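Local coordinates for protein metallopeptidase containing co-catalytic metalloactive site (Shewanella denitrificans OS217, PDB 3B2Y) that is probably a zinc-type metallocarboxypeptidase of the M14 family, a hydrolase that holds a nickel ion at its metal site in this crystal, at residues L167-Y181 with A242-R256. Residues are numbered along the deposited sequence; the frame is centred on the assembly and turned at random. Where two conformers were deposited one is given.
Sequences LTCHEDVLMNETYVY and AACSETPGQEDFDRR. With NI (nickel (II) ion), chain C.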
ATOM      1  N   LEU A 167      -2.650  -3.304  -5.204  1.00 26.79           N
ATOM      2  CA  LEU A 167      -2.950  -3.363  -3.781  1.00 27.66           C
ATOM      3  C   LEU A 167      -2.212  -2.211  -3.121  1.00 28.13           C
ATOM      4  O   LEU A 167      -1.050  -1.996  -3.353  1.00 31.64           O
ATOM      5  CB  LEU A 167      -2.460  -4.659  -3.172  1.00 27.04           C
ATOM      6  CG  LEU A 167      -2.517  -4.875  -1.656  1.00 29.36           C
ATOM      7  CD1 LEU A 167      -3.943  -4.906  -1.139  1.00 30.51           C
ATOM      8  CD2 LEU A 167      -1.768  -6.157  -1.227  1.00 31.40           C
ATOM      9  N   THR A 168      -2.972  -1.427  -2.374  0.50 29.48           N
ATOM     10  CA  THR A 168      -2.452  -0.427  -1.463  0.50 29.37           C
ATOM     11  C   THR A 168      -2.659  -0.914  -0.030  0.50 29.59           C
ATOM     12  O   THR A 168      -3.747  -1.504   0.362  0.50 26.92           O
ATOM     13  CB  THR A 168      -3.143   0.958  -1.631  0.50 33.63           C
ATOM     14  OG1 THR A 168      -4.542   0.827  -1.402  0.50 40.16           O
ATOM     15  CG2 THR A 168      -2.986   1.490  -3.005  0.50 26.45           C
ATOM     16  N   CYS A 169      -1.624  -0.680   0.764  1.00 31.70           N
ATOM     17  CA  CYS A 169      -1.615  -1.141   2.136  1.00 31.83           C
ATOM     18  C   CYS A 169      -1.685   0.047   3.048  1.00 35.50           C
ATOM     19  O   CYS A 169      -0.671   0.735   3.269  1.00 33.45           O
ATOM     20  CB  CYS A 169      -0.332  -1.921   2.386  1.00 36.27           C
ATOM     21  SG  CYS A 169      -0.494  -3.533   1.488  1.00 47.17           S
ATOM     22  N   HIS A 170      -2.884   0.276   3.541  1.00 28.05           N
ATOM     23  CA  HIS A 170      -3.188   1.275   4.532  1.00 28.05           C
ATOM     24  C   HIS A 170      -3.471   0.762   5.958  1.00 32.96           C
ATOM     25  O   HIS A 170      -3.553  -0.442   6.260  1.00 29.57           O
ATOM     26  CB  HIS A 170      -4.414   2.088   4.053  1.00 31.79           C
ATOM     27  CG  HIS A 170      -4.125   2.992   2.876  1.00 31.50           C
ATOM     28  ND1 HIS A 170      -4.206   4.373   2.939  1.00 39.12           N
ATOM     29  CD2 HIS A 170      -3.806   2.695   1.597  1.00 40.78           C
ATOM     30  CE1 HIS A 170      -3.890   4.881   1.757  1.00 48.62           C
ATOM     31  NE2 HIS A 170      -3.662   3.884   0.921  1.00 42.07           N
ATOM     32  N   GLU A 171      -3.667   1.712   6.849  1.00 30.43           N
ATOM     33  CA  GLU A 171      -4.117   1.381   8.173  1.00 33.97           C
ATOM     34  C   GLU A 171      -5.179   2.363   8.596  1.00 32.36           C
ATOM     35  O   GLU A 171      -5.199   3.516   8.169  1.00 35.97           O
ATOM     36  CB  GLU A 171      -2.988   1.433   9.195  1.00 31.43           C
ATOM     37  CG  GLU A 171      -1.678   0.681   8.885  1.00 38.70           C
ATOM     38  CD  GLU A 171      -0.937   0.319  10.185  1.00 40.16           C
ATOM     39  OE1 GLU A 171      -1.347  -0.692  10.815  1.00 42.44           O
ATOM     40  OE2 GLU A 171       0.071   1.019  10.553  1.00 38.75           O
ATOM     41  N   ASP A 172      -6.014   1.923   9.488  1.00 30.91           N
ATOM     42  CA  ASP A 172      -6.994   2.797  10.101  1.00 30.33           C
ATOM     43  C   ASP A 172      -6.569   2.945  11.565  1.00 29.66           C
ATOM     44  O   ASP A 172      -6.805   2.054  12.415  1.00 30.25           O
ATOM     45  CB  ASP A 172      -8.381   2.229   9.923  1.00 36.08           C
ATOM     46  CG  ASP A 172      -9.480   3.221  10.332  1.00 38.00           C
ATOM     47  OD1 ASP A 172      -9.228   4.009  11.268  1.00 37.42           O
ATOM     48  OD2 ASP A 172     -10.578   3.185   9.719  1.00 36.79           O
ATOM     49  N   VAL A 173      -5.991   4.101  11.873  1.00 30.75           N
ATOM     50  CA  VAL A 173      -5.132   4.230  13.074  1.00 31.64           C
ATOM     51  C   VAL A 173      -5.862   4.044  14.385  1.00 32.12           C
ATOM     52  O   VAL A 173      -5.285   3.587  15.368  1.00 36.04           O
ATOM     53  CB  VAL A 173      -4.328   5.584  13.072  1.00 33.98           C
ATOM     54  CG1 VAL A 173      -5.265   6.778  13.255  1.00 32.80           C
ATOM     55  CG2 VAL A 173      -3.269   5.584  14.151  1.00 33.88           C
ATOM     56  N   LEU A 174      -7.128   4.406  14.404  1.00 30.15           N
ATOM     57  CA  LEU A 174      -7.910   4.334  15.615  1.00 30.53           C
ATOM     58  C   LEU A 174      -8.710   3.032  15.740  1.00 33.91           C
ATOM     59  O   LEU A 174      -9.321   2.742  16.789  1.00 30.11           O
ATOM     60  CB  LEU A 174      -8.813   5.584  15.669  1.00 29.24           C
ATOM     61  CG  LEU A 174      -8.163   6.956  15.679  1.00 33.72           C
ATOM     62  CD1 LEU A 174      -9.197   8.039  15.989  1.00 37.43           C
ATOM     63  CD2 LEU A 174      -6.973   7.062  16.649  1.00 39.17           C
HETATM   64  N   MSE A 175      -8.668   2.198  14.710  1.00 31.73           N
HETATM   65  CA  MSE A 175      -9.475   0.960  14.672  1.00 32.47           C
HETATM   66  C   MSE A 175      -8.806  -0.166  15.450  1.00 31.29           C
HETATM   67  O   MSE A 175      -7.576  -0.180  15.573  1.00 31.17           O
HETATM   68  CB  MSE A 175      -9.687   0.486  13.219  1.00 35.99           C
HETATM   69  CG  MSE A 175     -10.710   1.279  12.467  1.00 40.97           C
HETATM   70 SE   MSE A 175     -12.466   0.923  13.184  0.75 54.51          SE
HETATM   71  CE  MSE A 175     -12.823  -0.730  12.199  1.00 45.90           C
ATOM     72  N   ASN A 176      -9.617  -1.077  15.995  1.00 29.84           N
ATOM     73  CA  ASN A 176      -9.132  -2.399  16.474  1.00 31.20           C
ATOM     74  C   ASN A 176      -9.453  -3.586  15.550  1.00 30.31           C
ATOM     75  O   ASN A 176      -8.899  -4.668  15.735  1.00 33.75           O
ATOM     76  CB  ASN A 176      -9.689  -2.720  17.865  1.00 31.08           C
ATOM     77  CG  ASN A 176      -9.029  -1.904  18.948  1.00 30.34           C
ATOM     78  OD1 ASN A 176      -7.980  -2.295  19.480  1.00 35.58           O
ATOM     79  ND2 ASN A 176      -9.603  -0.747  19.240  1.00 34.23           N
ATOM     80  N   GLU A 177     -10.324  -3.359  14.566  1.00 28.21           N
ATOM     81  CA  GLU A 177     -10.802  -4.362  13.637  1.00 29.62           C
ATOM     82  C   GLU A 177     -10.297  -4.039  12.238  1.00 28.99           C
ATOM     83  O   GLU A 177      -9.929  -2.889  11.963  1.00 31.60           O
ATOM     84  CB  GLU A 177     -12.334  -4.361  13.634  1.00 29.31           C
ATOM     85  CG  GLU A 177     -12.982  -4.950  14.888  1.00 31.67           C
ATOM     86  CD  GLU A 177     -14.417  -4.493  15.043  1.00 39.12           C
ATOM     87  OE1 GLU A 177     -14.742  -3.351  14.606  1.00 49.43           O
ATOM     88  OE2 GLU A 177     -15.212  -5.257  15.634  1.00 50.07           O
ATOM     89  N   THR A 178     -10.252  -5.059  11.372  1.00 28.38           N
ATOM     90  CA  THR A 178      -9.757  -4.898  10.023  1.00 28.19           C
ATOM     91  C   THR A 178     -10.825  -4.914   8.902  1.00 28.55           C
ATOM     92  O   THR A 178     -11.960  -5.422   9.043  1.00 29.55           O
ATOM     93  CB  THR A 178      -8.688  -5.972   9.741  1.00 32.91           C
ATOM     94  OG1 THR A 178      -7.941  -5.640   8.574  1.00 33.07           O
ATOM     95  CG2 THR A 178      -9.371  -7.366   9.550  1.00 28.08           C
ATOM     96  N   TYR A 179     -10.428  -4.361   7.744  1.00 25.38           N
ATOM     97  CA  TYR A 179     -11.333  -4.394   6.608  1.00 28.72           C
ATOM     98  C   TYR A 179     -10.534  -4.105   5.360  1.00 26.37           C
ATOM     99  O   TYR A 179      -9.351  -3.838   5.451  1.00 32.13           O
ATOM    100  CB  TYR A 179     -12.541  -3.435   6.783  1.00 26.86           C
ATOM    101  CG  TYR A 179     -12.175  -1.994   6.949  1.00 33.94           C
ATOM    102  CD1 TYR A 179     -11.767  -1.492   8.182  1.00 39.06           C
ATOM    103  CD2 TYR A 179     -12.249  -1.113   5.872  1.00 29.83           C
ATOM    104  CE1 TYR A 179     -11.430  -0.152   8.342  1.00 33.57           C
ATOM    105  CE2 TYR A 179     -11.949   0.239   6.030  1.00 39.58           C
ATOM    106  CZ  TYR A 179     -11.526   0.715   7.264  1.00 33.09           C
ATOM    107  OH  TYR A 179     -11.194   2.049   7.398  1.00 40.74           O
ATOM    108  N   VAL A 180     -11.200  -4.250   4.221  1.00 29.77           N
ATOM    109  CA  VAL A 180     -10.590  -4.069   2.941  1.00 26.00           C
ATOM    110  C   VAL A 180     -11.546  -3.314   2.002  1.00 29.84           C
ATOM    111  O   VAL A 180     -12.739  -3.621   1.926  1.00 28.35           O
ATOM    112  CB  VAL A 180     -10.206  -5.413   2.305  1.00 30.12           C
ATOM    113  CG1 VAL A 180     -11.465  -6.316   2.017  1.00 25.79           C
ATOM    114  CG2 VAL A 180      -9.492  -5.129   1.024  1.00 39.44           C
ATOM    115  N   TYR A 181     -11.031  -2.318   1.299  1.00 25.87           N
ATOM    116  CA  TYR A 181     -11.758  -1.754   0.162  1.00 29.11           C
ATOM    117  C   TYR A 181     -11.450  -2.587  -1.068  1.00 32.25           C
ATOM    118  O   TYR A 181     -10.308  -2.924  -1.292  1.00 27.85           O
ATOM    119  CB  TYR A 181     -11.240  -0.358  -0.151  1.00 28.77           C
ATOM    120  CG  TYR A 181     -11.508   0.697   0.867  1.00 33.27           C
ATOM    121  CD1 TYR A 181     -10.634   0.923   1.927  1.00 36.03           C
ATOM    122  CD2 TYR A 181     -12.604   1.514   0.740  1.00 34.21           C
ATOM    123  CE1 TYR A 181     -10.869   1.914   2.827  1.00 40.77           C
ATOM    124  CE2 TYR A 181     -12.842   2.524   1.619  1.00 40.15           C
ATOM    125  CZ  TYR A 181     -11.992   2.729   2.664  1.00 34.69           C
ATOM    126  OH  TYR A 181     -12.289   3.752   3.558  1.00 45.96           O
ATOM    127  N   ALA A 242      -8.459  -4.121  -7.849  1.00 26.95           N
ATOM    128  CA  ALA A 242      -7.771  -3.300  -6.884  1.00 29.49           C
ATOM    129  C   ALA A 242      -8.261  -3.549  -5.497  1.00 28.16           C
ATOM    130  O   ALA A 242      -9.434  -3.822  -5.263  1.00 27.68           O
ATOM    131  CB  ALA A 242      -7.839  -1.750  -7.241  1.00 27.17           C
ATOM    132  N   ALA A 243      -7.367  -3.349  -4.547  1.00 28.83           N
ATOM    133  CA  ALA A 243      -7.787  -3.390  -3.146  1.00 30.26           C
ATOM    134  C   ALA A 243      -6.977  -2.419  -2.307  1.00 34.20           C
ATOM    135  O   ALA A 243      -5.877  -2.078  -2.626  1.00 28.41           O
ATOM    136  CB  ALA A 243      -7.672  -4.818  -2.567  1.00 26.68           C
ATOM    137  N   CYS A 244      -7.578  -1.975  -1.220  1.00 35.02           N
ATOM    138  CA  CYS A 244      -6.858  -1.197  -0.223  1.00 33.34           C
ATOM    139  C   CYS A 244      -7.101  -1.877   1.107  1.00 33.89           C
ATOM    140  O   CYS A 244      -8.255  -1.913   1.576  1.00 33.00           O
ATOM    141  CB  CYS A 244      -7.405   0.214  -0.242  1.00 36.24           C
ATOM    142  SG  CYS A 244      -6.772   1.282   1.054  1.00 44.49           S
ATOM    143  N   SER A 245      -6.068  -2.499   1.672  1.00 30.84           N
ATOM    144  CA  SER A 245      -6.248  -3.117   2.984  1.00 32.92           C
ATOM    145  C   SER A 245      -6.140  -2.049   4.057  1.00 29.38           C
ATOM    146  O   SER A 245      -5.407  -1.040   3.918  1.00 34.44           O
ATOM    147  CB  SER A 245      -5.243  -4.226   3.209  1.00 35.42           C
ATOM    148  OG  SER A 245      -3.942  -3.802   2.910  1.00 35.83           O
ATOM    149  N   GLU A 246      -6.849  -2.276   5.149  1.00 32.98           N
ATOM    150  CA  GLU A 246      -6.816  -1.391   6.296  1.00 31.63           C
ATOM    151  C   GLU A 246      -6.576  -2.230   7.555  1.00 32.28           C
ATOM    152  O   GLU A 246      -7.545  -2.841   8.086  1.00 33.06           O
ATOM    153  CB  GLU A 246      -8.157  -0.681   6.436  1.00 34.72           C
ATOM    154  CG  GLU A 246      -8.478   0.316   5.317  1.00 34.80           C
ATOM    155  CD  GLU A 246      -7.779   1.655   5.483  1.00 41.56           C
ATOM    156  OE1 GLU A 246      -7.044   1.844   6.482  1.00 49.34           O
ATOM    157  OE2 GLU A 246      -7.964   2.522   4.595  1.00 48.19           O
ATOM    158  N   THR A 247      -5.322  -2.273   8.019  1.00 31.15           N
ATOM    159  CA  THR A 247      -5.020  -2.876   9.334  1.00 31.42           C
ATOM    160  C   THR A 247      -5.329  -1.879  10.492  1.00 31.09           C
ATOM    161  O   THR A 247      -5.250  -0.644  10.318  1.00 28.71           O
ATOM    162  CB  THR A 247      -3.582  -3.454   9.367  1.00 33.22           C
ATOM    163  OG1 THR A 247      -2.645  -2.471   8.910  1.00 34.18           O
ATOM    164  CG2 THR A 247      -3.461  -4.719   8.448  1.00 36.46           C
ATOM    165  N   PRO A 248      -5.730  -2.393  11.668  1.00 30.27           N
ATOM    166  CA  PRO A 248      -6.102  -1.564  12.815  1.00 33.44           C
ATOM    167  C   PRO A 248      -4.892  -1.009  13.562  1.00 32.78           C
ATOM    168  O   PRO A 248      -4.065  -1.791  14.057  1.00 36.95           O
ATOM    169  CB  PRO A 248      -6.855  -2.536  13.720  1.00 28.91           C
ATOM    170  CG  PRO A 248      -6.403  -3.910  13.290  1.00 31.61           C
ATOM    171  CD  PRO A 248      -5.907  -3.832  11.920  1.00 33.45           C
ATOM    172  N   GLY A 249      -4.811   0.310  13.684  1.00 31.88           N
ATOM    173  CA  GLY A 249      -3.633   0.937  14.299  1.00 33.22           C
ATOM    174  C   GLY A 249      -3.522   0.812  15.812  1.00 36.13           C
ATOM    175  O   GLY A 249      -2.451   1.099  16.413  1.00 36.79           O
ATOM    176  N   GLN A 250      -4.632   0.430  16.442  1.00 34.24           N
ATOM    177  CA  GLN A 250      -4.669   0.264  17.888  1.00 35.99           C
ATOM    178  C   GLN A 250      -4.230  -1.117  18.321  1.00 34.97           C
ATOM    179  O   GLN A 250      -4.297  -1.428  19.488  1.00 33.11           O
ATOM    180  CB  GLN A 250      -6.079   0.575  18.422  1.00 33.93           C
ATOM    181  CG  GLN A 250      -6.394   2.054  18.295  1.00 37.69           C
ATOM    182  CD  GLN A 250      -5.328   2.896  18.950  1.00 43.46           C
ATOM    183  OE1 GLN A 250      -5.084   2.767  20.160  1.00 40.82           O
ATOM    184  NE2 GLN A 250      -4.647   3.733  18.155  1.00 50.51           N
ATOM    185  N   GLU A 251      -3.801  -1.937  17.369  1.00 31.32           N
ATOM    186  CA  GLU A 251      -3.309  -3.264  17.631  1.00 32.68           C
ATOM    187  C   GLU A 251      -1.770  -3.294  17.573  1.00 33.22           C
ATOM    188  O   GLU A 251      -1.138  -2.269  17.342  1.00 35.34           O
ATOM    189  CB  GLU A 251      -3.963  -4.259  16.652  1.00 33.60           C
ATOM    190  CG  GLU A 251      -5.288  -4.827  17.193  1.00 40.39           C
ATOM    191  CD  GLU A 251      -5.085  -5.844  18.341  1.00 49.36           C
ATOM    192  OE1 GLU A 251      -4.564  -5.467  19.414  1.00 45.15           O
ATOM    193  OE2 GLU A 251      -5.442  -7.036  18.172  1.00 59.88           O
ATOM    194  N   ASP A 252      -1.191  -4.455  17.894  1.00 33.97           N
ATOM    195  CA  ASP A 252       0.255  -4.628  17.998  1.00 35.44           C
ATOM    196  C   ASP A 252       0.963  -4.382  16.635  1.00 33.22           C
ATOM    197  O   ASP A 252       0.583  -4.952  15.626  1.00 30.79           O
ATOM    198  CB  ASP A 252       0.578  -6.036  18.548  1.00 35.80           C
ATOM    199  CG  ASP A 252       2.070  -6.339  18.553  1.00 43.31           C
ATOM    200  OD1 ASP A 252       2.758  -5.958  19.523  1.00 51.99           O
ATOM    201  OD2 ASP A 252       2.569  -6.955  17.578  1.00 51.46           O
ATOM    202  N   PHE A 253       1.993  -3.545  16.660  1.00 31.88           N
ATOM    203  CA  PHE A 253       2.642  -3.096  15.454  1.00 32.27           C
ATOM    204  C   PHE A 253       3.192  -4.256  14.668  1.00 28.74           C
ATOM    205  O   PHE A 253       2.974  -4.351  13.485  1.00 30.24           O
ATOM    206  CB  PHE A 253       3.769  -2.094  15.772  1.00 31.28           C
ATOM    207  CG  PHE A 253       4.382  -1.483  14.549  1.00 30.48           C
ATOM    208  CD1 PHE A 253       3.687  -0.546  13.805  1.00 30.72           C
ATOM    209  CD2 PHE A 253       5.615  -1.917  14.084  1.00 35.75           C
ATOM    210  CE1 PHE A 253       4.232  -0.001  12.666  1.00 33.29           C
ATOM    211  CE2 PHE A 253       6.170  -1.372  12.929  1.00 32.26           C
ATOM    212  CZ  PHE A 253       5.482  -0.435  12.217  1.00 32.10           C
ATOM    213  N   ASP A 254       3.910  -5.142  15.335  1.00 32.80           N
ATOM    214  CA  ASP A 254       4.532  -6.254  14.613  1.00 35.21           C
ATOM    215  C   ASP A 254       3.498  -7.231  14.024  1.00 30.85           C
ATOM    216  O   ASP A 254       3.699  -7.776  12.939  1.00 30.77           O
ATOM    217  CB  ASP A 254       5.602  -6.922  15.478  1.00 34.66           C
ATOM    218  CG  ASP A 254       6.921  -6.090  15.538  1.00 46.34           C
ATOM    219  OD1 ASP A 254       7.192  -5.281  14.599  1.00 49.17           O
ATOM    220  OD2 ASP A 254       7.681  -6.243  16.532  1.00 52.93           O
ATOM    221  N   ARG A 255       2.370  -7.389  14.691  1.00 28.99           N
ATOM    222  CA  ARG A 255       1.262  -8.121  14.097  1.00 30.04           C
ATOM    223  C   ARG A 255       0.690  -7.403  12.862  1.00 27.99           C
ATOM    224  O   ARG A 255       0.185  -8.042  11.930  1.00 25.86           O
ATOM    225  CB  ARG A 255       0.148  -8.301  15.129  1.00 31.45           C
ATOM    226  CG  ARG A 255      -0.789  -9.435  14.849  1.00 37.57           C
ATOM    227  CD  ARG A 255      -1.517  -9.901  16.114  1.00 39.65           C
ATOM    228  NE  ARG A 255      -2.453 -10.973  15.784  1.00 43.95           N
ATOM    229  CZ  ARG A 255      -2.104 -12.238  15.569  1.00 48.59           C
ATOM    230  NH1 ARG A 255      -0.835 -12.626  15.650  1.00 54.83           N
ATOM    231  NH2 ARG A 255      -3.035 -13.129  15.261  1.00 49.41           N
ATOM    232  N   ARG A 256       0.708  -6.076  12.868  1.00 29.63           N
ATOM    233  CA  ARG A 256       0.206  -5.334  11.708  1.00 28.49           C
ATOM    234  C   ARG A 256       1.142  -5.483  10.546  1.00 24.29           C
ATOM    235  O   ARG A 256       0.677  -5.648   9.441  1.00 28.59           O
ATOM    236  CB  ARG A 256       0.020  -3.840  12.021  1.00 30.90           C
ATOM    237  CG  ARG A 256      -1.297  -3.546  12.808  1.00 29.97           C
ATOM    238  CD  ARG A 256      -1.074  -2.518  13.897  1.00 33.23           C
ATOM    239  NE  ARG A 256      -0.536  -1.287  13.351  1.00 28.91           N
ATOM    240  CZ  ARG A 256       0.013  -0.321  14.084  1.00 33.61           C
ATOM    241  NH1 ARG A 256       0.044  -0.422  15.396  1.00 33.59           N
ATOM    242  NH2 ARG A 256       0.578   0.720  13.516  1.00 32.29           N
TER
HETATM  243 NI    NI C 275      -4.577   5.576   4.788  0.70 29.97          NI
HETATM  244  O   HOH W   1      -3.150  -2.839   5.126  1.00 38.31           O
HETATM  245  O   HOH W   2      -6.291   4.519   5.902  1.00 34.23           O
HETATM  246  O   HOH W   3      -8.639  -1.105  10.335  1.00 30.50           O
HETATM  247  O   HOH W   4     -10.456   3.760   5.567  1.00 41.37           O
HETATM  248  O   HOH W   5      -6.264   6.171   4.492  1.00 40.30           O
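Glu246 packs its aliphatic stem on Tyr179: CB sits 3.8 Å from the ring centroid, over the face, in a CH-pi contact. With CG anti to the carbonyl carbon (chi1 -67°) and a bent second torsion (about CB-CG), the carboxylate lies beside the phenol oxygen, its plane 20° from the ring's. The Tyr179 hydroxyl gives its proton to the anti lone pair of Asp172 OD2 (2.7 Å from OH), which pins the ring, while Tyr181 turns its edge, at CE1, to Glu246 OE2. Glu246, the predicted proton donor/acceptor, shares this face of the sheet with His170, whose ND1 binds the nickel at 2.2 Å alongside His76, Glu79 and waters. Cys244 SG approaches the His170 ring obliquely, 3.3 Å from CD2.

On the other face, Glu171 crosses Arg256 at about a right angle in a side-on, two-nitrogen salt bridge: NE meets the syn lone pair of OE1 at 2.7 Å, and NH2 reaches OE2 at 3.0 Å. Thr247 OG1 donates to the anti side of OE1 at 2.9 Å, and Ala81 N binds OE2. The guanidinium is sandwiched between Phe253 CD1, toward the rim of one face, and Gly249 CA over the other; NH1 donates to Glu251 O, helping fix its rotation. Were Glu171 an alanine, Arg256 would probably be left without its countercharge, and Thr247 OG1 and Ala81 N without this acceptor. Gln250 NE2 hydrogen-bonds to Val173 O, tying turn 172-175 to turn 248-251.

Strand 242-248 runs parallel to 165-172 and antiparallel to 179-183 in the central mixed sheet of the M14 peptidase fold, with metal ligand and probable catalytic glutamate on neighbouring strands. Leu167 and Cys169 rest on helix 253-271, Ala243 and Ser245 on helix 191-201, and Cys244 on helix 230-236.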